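Local structure of Glucose/sorbosone dehydrogenases (Escherichia coli K12, 2G8S) at residues D18-L23 and I34-G39; G38-H43 and S51-G56; R81-S86 and G103-D108. The protein is of unknown function but belongs to the glucose/sorbosone dehydrogenase family of beta-propeller proteins and binds a calcium ion. All coordinates share one frame; numbering follows the deposited sequence.

Interaction 1 of 3, residues D18-L23 and I34-G39; sequences DHPWAL and ITLRGG. With EDO (1,2-ethanediol), chain F; EDO (1,2-ethanediol), chain H.
Trp21 and Thr35 meet across the beta hairpin formed by strands 20-25 and 32-36, the first two strands of a four-stranded antiparallel propeller sheet. Trp21 N donates to Thr35 O at 2.9 Å, and Thr35 N donates to Ala22 O. A third backbone bond, Arg37 N to His19 O at 2.9 Å, continues the pairing beyond the strand end. Thr35 OG1 lies between its own backbone N and carbonyl carbon (chi1 51°), which brings it to Ala22 N for a weak, bent bond; its stronger partner is Leu69 O of strand 68-73. Pro20, Leu23, Ile34 and Leu36 share one face of the sheet, where Pro20 CB touches Ile34 CG2 and Leu36 CD2, each at 3.9 Å. In the modelled conformer of Arg37, CG anti to the backbone N (chi1 -155°) and an extended chi2 carry CD to 3.7 Å from Trp21 CD1; the bend at chi3 then turns the guanidinium so that NH1 lies 3.8 Å from His19 CD2, the planes 74° apart. Gly66 O and Gly64 O hold Arg37 NE and NH2. One water bridges Asp18 O and Gly38 N. Behind His19, the modelled Asp18 conformer would help orient the ring: OD1 accepts a nearly straight bond from His19 ND1, 3.0 Å long and in the ring plane.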
loop_
_atom_site.group_PDB
_atom_site.type_symbol
_atom_site.label_atom_id
_atom_site.label_comp_id
_atom_site.label_asym_id
_atom_site.label_seq_id
_atom_site.Cartn_x
_atom_site.Cartn_y
_atom_site.Cartn_z
ATOM N N ASP A 18 -1.693 12.897 13.038
ATOM C CA ASP A 18 -2.069 11.704 13.790
ATOM C C ASP A 18 -2.153 10.478 12.877
ATOM O O ASP A 18 -3.183 10.256 12.237
ATOM C CB ASP A 18 -3.406 11.959 14.498
ATOM C CG ASP A 18 -3.786 10.859 15.482
ATOM O OD1 ASP A 18 -3.073 9.839 15.585
ATOM O OD2 ASP A 18 -4.821 11.029 16.161
ATOM N N HIS A 19 -1.072 9.704 12.822
ATOM C CA HIS A 19 -1.003 8.479 12.013
ATOM C C HIS A 19 -1.468 8.640 10.558
ATOM O O HIS A 19 -2.430 7.994 10.123
ATOM C CB HIS A 19 -1.733 7.342 12.725
ATOM C CG HIS A 19 -1.026 6.886 13.958
ATOM N ND1 HIS A 19 -1.198 7.496 15.184
ATOM C CD2 HIS A 19 -0.093 5.920 14.142
ATOM C CE1 HIS A 19 -0.430 6.895 16.076
ATOM N NE2 HIS A 19 0.257 5.945 15.469
ATOM N N PRO A 20 -0.757 9.472 9.786
ATOM C CA PRO A 20 -1.081 9.575 8.363
ATOM C C PRO A 20 -0.799 8.229 7.694
ATOM O O PRO A 20 0.107 7.514 8.122
ATOM C CB PRO A 20 -0.109 10.647 7.862
ATOM C CG PRO A 20 1.037 10.603 8.836
ATOM C CD PRO A 20 0.409 10.293 10.157
ATOM N N TRP A 21 -1.573 7.876 6.672
ATOM C CA TRP A 21 -1.371 6.594 5.999
ATOM C C TRP A 21 -0.928 6.735 4.551
ATOM O O TRP A 21 -0.098 5.948 4.075
ATOM C CB TRP A 21 -2.635 5.731 6.067
ATOM C CG TRP A 21 -2.364 4.229 6.004
ATOM C CD1 TRP A 21 -2.041 3.420 7.048
ATOM C CD2 TRP A 21 -2.421 3.380 4.843
ATOM N NE1 TRP A 21 -1.880 2.122 6.618
ATOM C CE2 TRP A 21 -2.118 2.066 5.271
ATOM C CE3 TRP A 21 -2.700 3.600 3.486
ATOM C CZ2 TRP A 21 -2.095 0.970 4.387
ATOM C CZ3 TRP A 21 -2.665 2.514 2.604
ATOM C CH2 TRP A 21 -2.363 1.221 3.061
ATOM N N ALA A 22 -1.494 7.716 3.853
ATOM C CA ALA A 22 -1.213 7.897 2.427
ATOM C C ALA A 22 -1.359 9.339 2.011
ATOM O O ALA A 22 -1.975 10.149 2.711
ATOM C CB ALA A 22 -2.132 7.023 1.579
ATOM N N LEU A 23 -0.784 9.654 0.856
ATOM C CA LEU A 23 -0.994 10.959 0.250
ATOM C C LEU A 23 -1.262 10.848 -1.247
ATOM O O LEU A 23 -0.838 9.884 -1.897
ATOM C CB LEU A 23 0.194 11.884 0.515
ATOM C CG LEU A 23 1.521 11.589 -0.184
ATOM C CD1 LEU A 23 1.564 12.188 -1.591
ATOM C CD2 LEU A 23 2.689 12.110 0.642
ATOM N N ILE A 34 -4.152 14.012 2.298
ATOM C CA ILE A 34 -3.513 13.081 3.219
ATOM C C ILE A 34 -4.593 12.364 4.008
ATOM O O ILE A 34 -5.513 13.007 4.512
ATOM C CB ILE A 34 -2.569 13.815 4.224
ATOM C CG1 ILE A 34 -1.540 14.676 3.477
ATOM C CG2 ILE A 34 -1.877 12.814 5.152
ATOM C CD1 ILE A 34 -0.750 15.637 4.364
ATOM N N THR A 35 -4.496 11.041 4.097
ATOM C CA THR A 35 -5.383 10.296 4.984
ATOM C C THR A 35 -4.753 10.180 6.359
ATOM O O THR A 35 -3.555 9.942 6.476
ATOM C CB THR A 35 -5.664 8.873 4.473
ATOM O OG1 THR A 35 -4.424 8.210 4.178
ATOM C CG2 THR A 35 -6.546 8.909 3.241
ATOM N N LEU A 36 -5.567 10.399 7.388
ATOM C CA LEU A 36 -5.168 10.140 8.763
ATOM C C LEU A 36 -5.979 8.942 9.212
ATOM O O LEU A 36 -7.201 8.933 9.074
ATOM C CB LEU A 36 -5.454 11.345 9.656
ATOM C CG LEU A 36 -4.775 12.654 9.268
ATOM C CD1 LEU A 36 -5.273 13.728 10.207
ATOM C CD2 LEU A 36 -3.244 12.538 9.330
ATOM N N ARG A 37 -5.288 7.929 9.723
ATOM C CA ARG A 37 -5.887 6.600 9.879
ATOM C C ARG A 37 -7.093 6.572 10.820
ATOM O O ARG A 37 -7.966 5.717 10.687
ATOM C CB ARG A 37 -4.838 5.557 10.282
ATOM C CG ARG A 37 -5.218 4.132 9.883
ATOM C CD ARG A 37 -4.081 3.138 10.102
ATOM N NE ARG A 37 -3.960 2.741 11.504
ATOM C CZ ARG A 37 -2.885 2.928 12.267
ATOM N NH1 ARG A 37 -1.788 3.497 11.783
ATOM N NH2 ARG A 37 -2.905 2.526 13.528
ATOM N N GLY A 38 -7.150 7.521 11.747
ATOM C CA GLY A 38 -8.286 7.626 12.657
ATOM C C GLY A 38 -9.592 7.961 11.951
ATOM O O GLY A 38 -10.672 7.804 12.536
ATOM N N GLY A 39 -9.502 8.436 10.703
ATOM C CA GLY A 39 -10.680 8.616 9.856
ATOM C C GLY A 39 -10.856 9.943 9.141
ATOM O O GLY A 39 -11.903 10.173 8.534
HETATM C C1 EDO F . 0.640 2.709 3.102
HETATM O O1 EDO F . 1.464 3.861 2.946
HETATM C C2 EDO F . 1.471 1.434 3.026
HETATM O O2 EDO F . 2.468 1.482 4.056
HETATM C C1 EDO H . -3.911 17.338 12.637
HETATM O O1 EDO H . -4.977 17.399 13.587
HETATM C C2 EDO H . -3.818 15.941 12.034
HETATM O O2 EDO H . -3.757 14.933 13.053
HETATM O O HOH W 1 -5.747 9.676 12.946
#

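Interaction 2 of 3, residues G38-H43 and S51-G56; sequences GGELRH and SAPLSG
Ser51 meets His43 where the chain leaving strand 49-50 runs beside strand 40-45, the third strand of a propeller sheet. Ser51 N donates to His43 O at 2.7 Å, and its OG accepts from His43 N at 2.9 Å, so one residue serves both backbone polar groups of His43. OG reaches that N-H from between its own backbone N and carbonyl carbon (chi1 78°), and gives its proton to Ala52 O. Ser51 O in turn receives Arg42 NH1, a bent bond at 133° with the oxygen 31° out of the guanidinium plane. Pro53 follows, lying alongside Arg42 and Glu40: its CD sits 3.6 Å above the centre of the guanidinium, and its CG is 3.6 Å from Glu40 CD. Leu54 N then closes a nearly straight bond to Leu41 O at 2.8 Å, while its CD2 packs against Leu41 CD2. A water joins Leu41 N to Leu54 O. Within strand 40-45, Arg42 NE and NH2 both grip Glu40 OE1, at 2.9 Å each, from the same face of the carboxylate. Salt bridge, carbonyl bond and proline together restrict rotation of the guanidinium, and its positive charge is probably partly offset by Glu40.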
loop_
_atom_site.group_PDB
_atom_site.type_symbol
_atom_site.label_atom_id
_atom_site.label_comp_id
_atom_site.label_asym_id
_atom_site.label_seq_id
_atom_site.Cartn_x
_atom_site.Cartn_y
_atom_site.Cartn_z
ATOM N N GLY A 38 -7.150 7.521 11.747
ATOM C CA GLY A 38 -8.286 7.626 12.657
ATOM C C GLY A 38 -9.592 7.961 11.951
ATOM O O GLY A 38 -10.672 7.804 12.536
ATOM N N GLY A 39 -9.502 8.436 10.703
ATOM C CA GLY A 39 -10.680 8.616 9.856
ATOM C C GLY A 39 -10.856 9.943 9.141
ATOM O O GLY A 39 -11.903 10.173 8.534
ATOM N N GLU A 40 -9.832 10.792 9.183
ATOM C CA GLU A 40 -9.891 12.116 8.560
ATOM C C GLU A 40 -9.109 12.176 7.257
ATOM O O GLU A 40 -7.985 11.662 7.182
ATOM C CB GLU A 40 -9.317 13.167 9.498
ATOM C CG GLU A 40 -10.171 13.391 10.737
ATOM C CD GLU A 40 -9.539 14.329 11.742
ATOM O OE1 GLU A 40 -8.386 14.779 11.546
ATOM O OE2 GLU A 40 -10.204 14.611 12.755
ATOM N N LEU A 41 -9.718 12.810 6.254
ATOM C CA LEU A 41 -9.046 13.175 4.999
ATOM C C LEU A 41 -8.815 14.681 5.024
ATOM O O LEU A 41 -9.744 15.448 5.251
ATOM C CB LEU A 41 -9.902 12.781 3.790
ATOM C CG LEU A 41 -9.343 13.049 2.379
ATOM C CD1 LEU A 41 -8.095 12.209 2.089
ATOM C CD2 LEU A 41 -10.391 12.797 1.311
ATOM N N ARG A 42 -7.574 15.106 4.818
ATOM C CA ARG A 42 -7.260 16.530 4.898
ATOM C C ARG A 42 -6.463 16.967 3.682
ATOM O O ARG A 42 -5.861 16.145 2.999
ATOM C CB ARG A 42 -6.519 16.868 6.198
ATOM C CG ARG A 42 -7.422 16.814 7.445
ATOM C CD ARG A 42 -6.625 17.105 8.692
ATOM N NE ARG A 42 -7.366 16.931 9.948
ATOM C CZ ARG A 42 -7.640 17.913 10.806
ATOM N NH1 ARG A 42 -7.260 19.166 10.550
ATOM N NH2 ARG A 42 -8.284 17.639 11.932
ATOM N N HIS A 43 -6.513 18.261 3.396
ATOM C CA HIS A 43 -5.759 18.861 2.302
ATOM C C HIS A 43 -4.606 19.671 2.878
ATOM O O HIS A 43 -4.800 20.446 3.829
ATOM C CB HIS A 43 -6.694 19.767 1.492
ATOM C CG HIS A 43 -5.996 20.645 0.496
ATOM N ND1 HIS A 43 -6.056 22.023 0.548
ATOM C CD2 HIS A 43 -5.240 20.342 -0.586
ATOM C CE1 HIS A 43 -5.367 22.530 -0.461
ATOM N NE2 HIS A 43 -4.857 21.532 -1.161
ATOM N N SER A 51 -5.770 21.632 6.108
ATOM C CA SER A 51 -7.197 21.943 6.177
ATOM C C SER A 51 -7.899 21.184 7.291
ATOM O O SER A 51 -7.350 20.234 7.854
ATOM C CB SER A 51 -7.884 21.608 4.851
ATOM O OG SER A 51 -8.123 20.205 4.721
ATOM N N ALA A 52 -9.119 21.618 7.602
ATOM C CA ALA A 52 -10.042 20.814 8.401
ATOM C C ALA A 52 -10.383 19.541 7.620
ATOM O O ALA A 52 -10.183 19.478 6.397
ATOM C CB ALA A 52 -11.310 21.607 8.698
ATOM N N PRO A 53 -10.904 18.515 8.316
ATOM C CA PRO A 53 -11.291 17.301 7.601
ATOM C C PRO A 53 -12.310 17.583 6.510
ATOM O O PRO A 53 -13.234 18.379 6.711
ATOM C CB PRO A 53 -11.923 16.439 8.703
ATOM C CG PRO A 53 -11.256 16.903 9.944
ATOM C CD PRO A 53 -11.132 18.388 9.766
ATOM N N LEU A 54 -12.143 16.945 5.354
ATOM C CA LEU A 54 -13.132 17.067 4.292
ATOM C C LEU A 54 -14.389 16.314 4.690
ATOM O O LEU A 54 -14.327 15.332 5.434
ATOM C CB LEU A 54 -12.605 16.497 2.973
ATOM C CG LEU A 54 -11.719 17.393 2.109
ATOM C CD1 LEU A 54 -10.376 17.689 2.759
ATOM C CD2 LEU A 54 -11.513 16.751 0.754
ATOM N N SER A 55 -15.532 16.786 4.214
ATOM C CA SER A 55 -16.789 16.085 4.454
ATOM C C SER A 55 -17.015 15.037 3.365
ATOM O O SER A 55 -16.378 15.088 2.297
ATOM C CB SER A 55 -17.947 17.071 4.466
ATOM O OG SER A 55 -18.268 17.427 3.138
ATOM N N GLY A 56 -17.913 14.083 3.633
ATOM C CA GLY A 56 -18.265 13.037 2.669
ATOM C C GLY A 56 -17.389 11.795 2.667
ATOM O O GLY A 56 -17.503 10.953 1.774
HETATM O O HOH W 2 -12.421 13.756 6.699
#

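Interaction 3 of 3, residues R81-S86 and G103-D108; sequences RRIWLS and GRLSDD. With EDO (1,2-ethanediol), chain J.
The beta hairpin of strands 82-90 and 96-105 is joined here near its open end, where Arg81, just after the short helix 77-80, faces the end of the returning strand. Ile83 and Gly103 form a hydrogen-bonded antiparallel pair, with Ile83 N to Gly103 O at 2.8 Å and Gly103 N to Ile83 O at 2.9 Å. Leu105 N adds a bond to Arg81 O, and Ile83 CG2 packs on Leu105 CB. The Arg81 side chain bends at chi3 (65°) and turns the edge of its guanidinium to the backbone carbonyls at and just after the strand end: NE donates to Leu105 O at 2.8 Å, and NH2 to Ser106 O at 3.0 Å, approaching that oxygen from above the carbonyl plane. In the modelled conformer, Asp107 OD1 lies 3.4 Å from Arg81 NE but well out of the guanidinium plane, an electrostatic pairing without a directed N-H. That carboxylate also has a long ion pair with Arg104, whose guanidinium carries Arg81 CD over one face, 3.5 Å from Arg104 NH2. At the Arg81 guanidinium edge a 1,2-ethanediol, probably from the crystallisation liquor, accepts from NH2 with O1 (2.8 Å) and from NH1 with O2. Antiparallel hairpins of this kind build the blades of a beta-propeller, the family fold of this protein.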
loop_
_atom_site.group_PDB
_atom_site.type_symbol
_atom_site.label_atom_id
_atom_site.label_comp_id
_atom_site.label_asym_id
_atom_site.label_seq_id
_atom_site.Cartn_x
_atom_site.Cartn_y
_atom_site.Cartn_z
ATOM N N ARG A 81 -12.604 14.274 -11.604
ATOM C CA ARG A 81 -12.280 14.611 -10.210
ATOM C C ARG A 81 -12.549 13.464 -9.230
ATOM O O ARG A 81 -12.732 13.691 -8.031
ATOM C CB ARG A 81 -12.979 15.906 -9.766
ATOM C CG ARG A 81 -12.503 17.116 -10.568
ATOM C CD ARG A 81 -12.961 18.429 -9.963
ATOM N NE ARG A 81 -12.381 18.687 -8.648
ATOM C CZ ARG A 81 -11.153 19.160 -8.431
ATOM N NH1 ARG A 81 -10.334 19.425 -9.445
ATOM N NH2 ARG A 81 -10.742 19.367 -7.188
ATOM N N ARG A 82 -12.532 12.237 -9.748
ATOM C CA ARG A 82 -12.805 11.065 -8.933
ATOM C C ARG A 82 -11.609 10.704 -8.064
ATOM O O ARG A 82 -10.472 10.643 -8.543
ATOM C CB ARG A 82 -13.219 9.897 -9.819
ATOM C CG ARG A 82 -13.530 8.627 -9.051
ATOM C CD ARG A 82 -13.895 7.526 -10.005
ATOM N NE ARG A 82 -15.199 7.752 -10.632
ATOM C CZ ARG A 82 -15.756 6.934 -11.520
ATOM N NH1 ARG A 82 -15.110 5.844 -11.917
ATOM N NH2 ARG A 82 -16.954 7.219 -12.023
ATOM N N ILE A 83 -11.876 10.480 -6.776
ATOM C CA ILE A 83 -10.856 9.979 -5.862
ATOM C C ILE A 83 -11.338 8.688 -5.218
ATOM O O ILE A 83 -12.530 8.529 -4.944
ATOM C CB ILE A 83 -10.394 11.024 -4.807
ATOM C CG1 ILE A 83 -11.457 11.287 -3.748
ATOM C CG2 ILE A 83 -9.935 12.309 -5.487
ATOM C CD1 ILE A 83 -10.880 11.914 -2.467
ATOM N N TRP A 84 -10.405 7.757 -5.051
ATOM C CA TRP A 84 -10.678 6.457 -4.452
ATOM C C TRP A 84 -10.107 6.395 -3.044
ATOM O O TRP A 84 -9.020 6.925 -2.783
ATOM C CB TRP A 84 -10.046 5.346 -5.300
ATOM C CG TRP A 84 -10.740 5.086 -6.607
ATOM C CD1 TRP A 84 -10.768 5.898 -7.716
ATOM C CD2 TRP A 84 -11.515 3.929 -6.938
ATOM N NE1 TRP A 84 -11.517 5.311 -8.717
ATOM C CE2 TRP A 84 -11.985 4.100 -8.267
ATOM C CE3 TRP A 84 -11.854 2.755 -6.244
ATOM C CZ2 TRP A 84 -12.770 3.127 -8.916
ATOM C CZ3 TRP A 84 -12.641 1.800 -6.878
ATOM C CH2 TRP A 84 -13.088 1.989 -8.203
ATOM N N LEU A 85 -10.835 5.742 -2.140
ATOM C CA LEU A 85 -10.365 5.533 -0.767
ATOM C C LEU A 85 -10.514 4.067 -0.385
ATOM O O LEU A 85 -11.451 3.387 -0.831
ATOM C CB LEU A 85 -11.166 6.369 0.242
ATOM C CG LEU A 85 -11.189 7.894 0.073
ATOM C CD1 LEU A 85 -12.227 8.553 0.984
ATOM C CD2 LEU A 85 -9.803 8.479 0.357
ATOM N N SER A 86 -9.591 3.580 0.440
ATOM C CA SER A 86 -9.776 2.291 1.080
ATOM C C SER A 86 -9.781 2.471 2.593
ATOM O O SER A 86 -9.224 3.428 3.122
ATOM C CB SER A 86 -8.682 1.303 0.664
ATOM O OG SER A 86 -7.403 1.711 1.127
ATOM N N GLY A 103 -15.463 8.651 -4.714
ATOM C CA GLY A 103 -16.383 9.778 -4.803
ATOM C C GLY A 103 -15.729 10.868 -5.614
ATOM O O GLY A 103 -14.639 10.671 -6.149
ATOM N N ARG A 104 -16.389 12.017 -5.697
ATOM C CA ARG A 104 -15.869 13.122 -6.491
ATOM C C ARG A 104 -15.347 14.212 -5.578
ATOM O O ARG A 104 -16.047 14.664 -4.676
ATOM C CB ARG A 104 -16.958 13.679 -7.421
ATOM C CG ARG A 104 -16.429 14.678 -8.443
ATOM C CD ARG A 104 -17.546 15.325 -9.254
ATOM N NE ARG A 104 -17.026 16.258 -10.266
ATOM C CZ ARG A 104 -16.781 17.549 -10.046
ATOM N NH1 ARG A 104 -16.992 18.082 -8.846
ATOM N NH2 ARG A 104 -16.310 18.317 -11.032
ATOM N N LEU A 105 -14.106 14.640 -5.803
ATOM C CA LEU A 105 -13.535 15.729 -5.021
ATOM C C LEU A 105 -14.058 17.071 -5.538
ATOM O O LEU A 105 -13.917 17.386 -6.727
ATOM C CB LEU A 105 -12.005 15.680 -5.102
ATOM C CG LEU A 105 -11.205 16.665 -4.234
ATOM C CD1 LEU A 105 -11.415 16.444 -2.741
ATOM C CD2 LEU A 105 -9.727 16.616 -4.595
ATOM N N SER A 106 -14.672 17.849 -4.649
ATOM C CA SER A 106 -15.212 19.151 -5.047
ATOM C C SER A 106 -14.115 20.079 -5.565
ATOM O O SER A 106 -12.946 19.962 -5.183
ATOM C CB SER A 106 -15.968 19.816 -3.897
ATOM O OG SER A 106 -15.102 20.183 -2.847
ATOM N N ASP A 107 -14.507 21.001 -6.439
ATOM C CA ASP A 107 -13.598 22.003 -7.000
ATOM C C ASP A 107 -12.877 22.782 -5.907
ATOM O O ASP A 107 -11.699 23.132 -6.041
ATOM C CB ASP A 107 -14.378 22.989 -7.877
ATOM C CG ASP A 107 -14.861 22.374 -9.182
ATOM O OD1 ASP A 107 -14.250 21.398 -9.666
ATOM O OD2 ASP A 107 -15.852 22.887 -9.739
ATOM N N ASP A 108 -13.597 23.067 -4.820
ATOM C CA ASP A 108 -13.036 23.870 -3.729
ATOM C C ASP A 108 -12.299 23.060 -2.655
ATOM O O ASP A 108 -11.835 23.611 -1.655
ATOM C CB ASP A 108 -14.101 24.808 -3.118
ATOM C CG ASP A 108 -15.121 24.087 -2.242
ATOM O OD1 ASP A 108 -15.006 22.862 -2.014
ATOM O OD2 ASP A 108 -16.053 24.765 -1.752
HETATM C C1 EDO J . -7.254 20.255 -7.628
HETATM O O1 EDO J . -8.476 20.967 -7.411
HETATM C C2 EDO J . -6.681 20.631 -8.988
HETATM O O2 EDO J . -7.615 20.295 -10.023
#

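How the interactions relate
Interactions 1 and 2 follow one another through a single sheet: strands 32-36 and 40-45 are neighbours, the contacts share Gly38 and Gly39, and their centres lie 9 Å apart. Ile34 N is 2.8 Å from Arg42 O, a probable hydrogen bond, and Gly39 and Glu40 both face Leu36 in a classic beta bulge at the turn. Interaction 3 belongs to the following sheet, its centre 12 Å from that of interaction 2. Apolar side chains bridge the two: Leu54 CD2 meets Leu105 CD1 at 3.5 Å, and Leu41 CD2 meets Ile83 CD1 at 3.9 Å. Interactions 1 and 3 do not touch. None of the three includes the calcium ligands Glu223 and Tyr233.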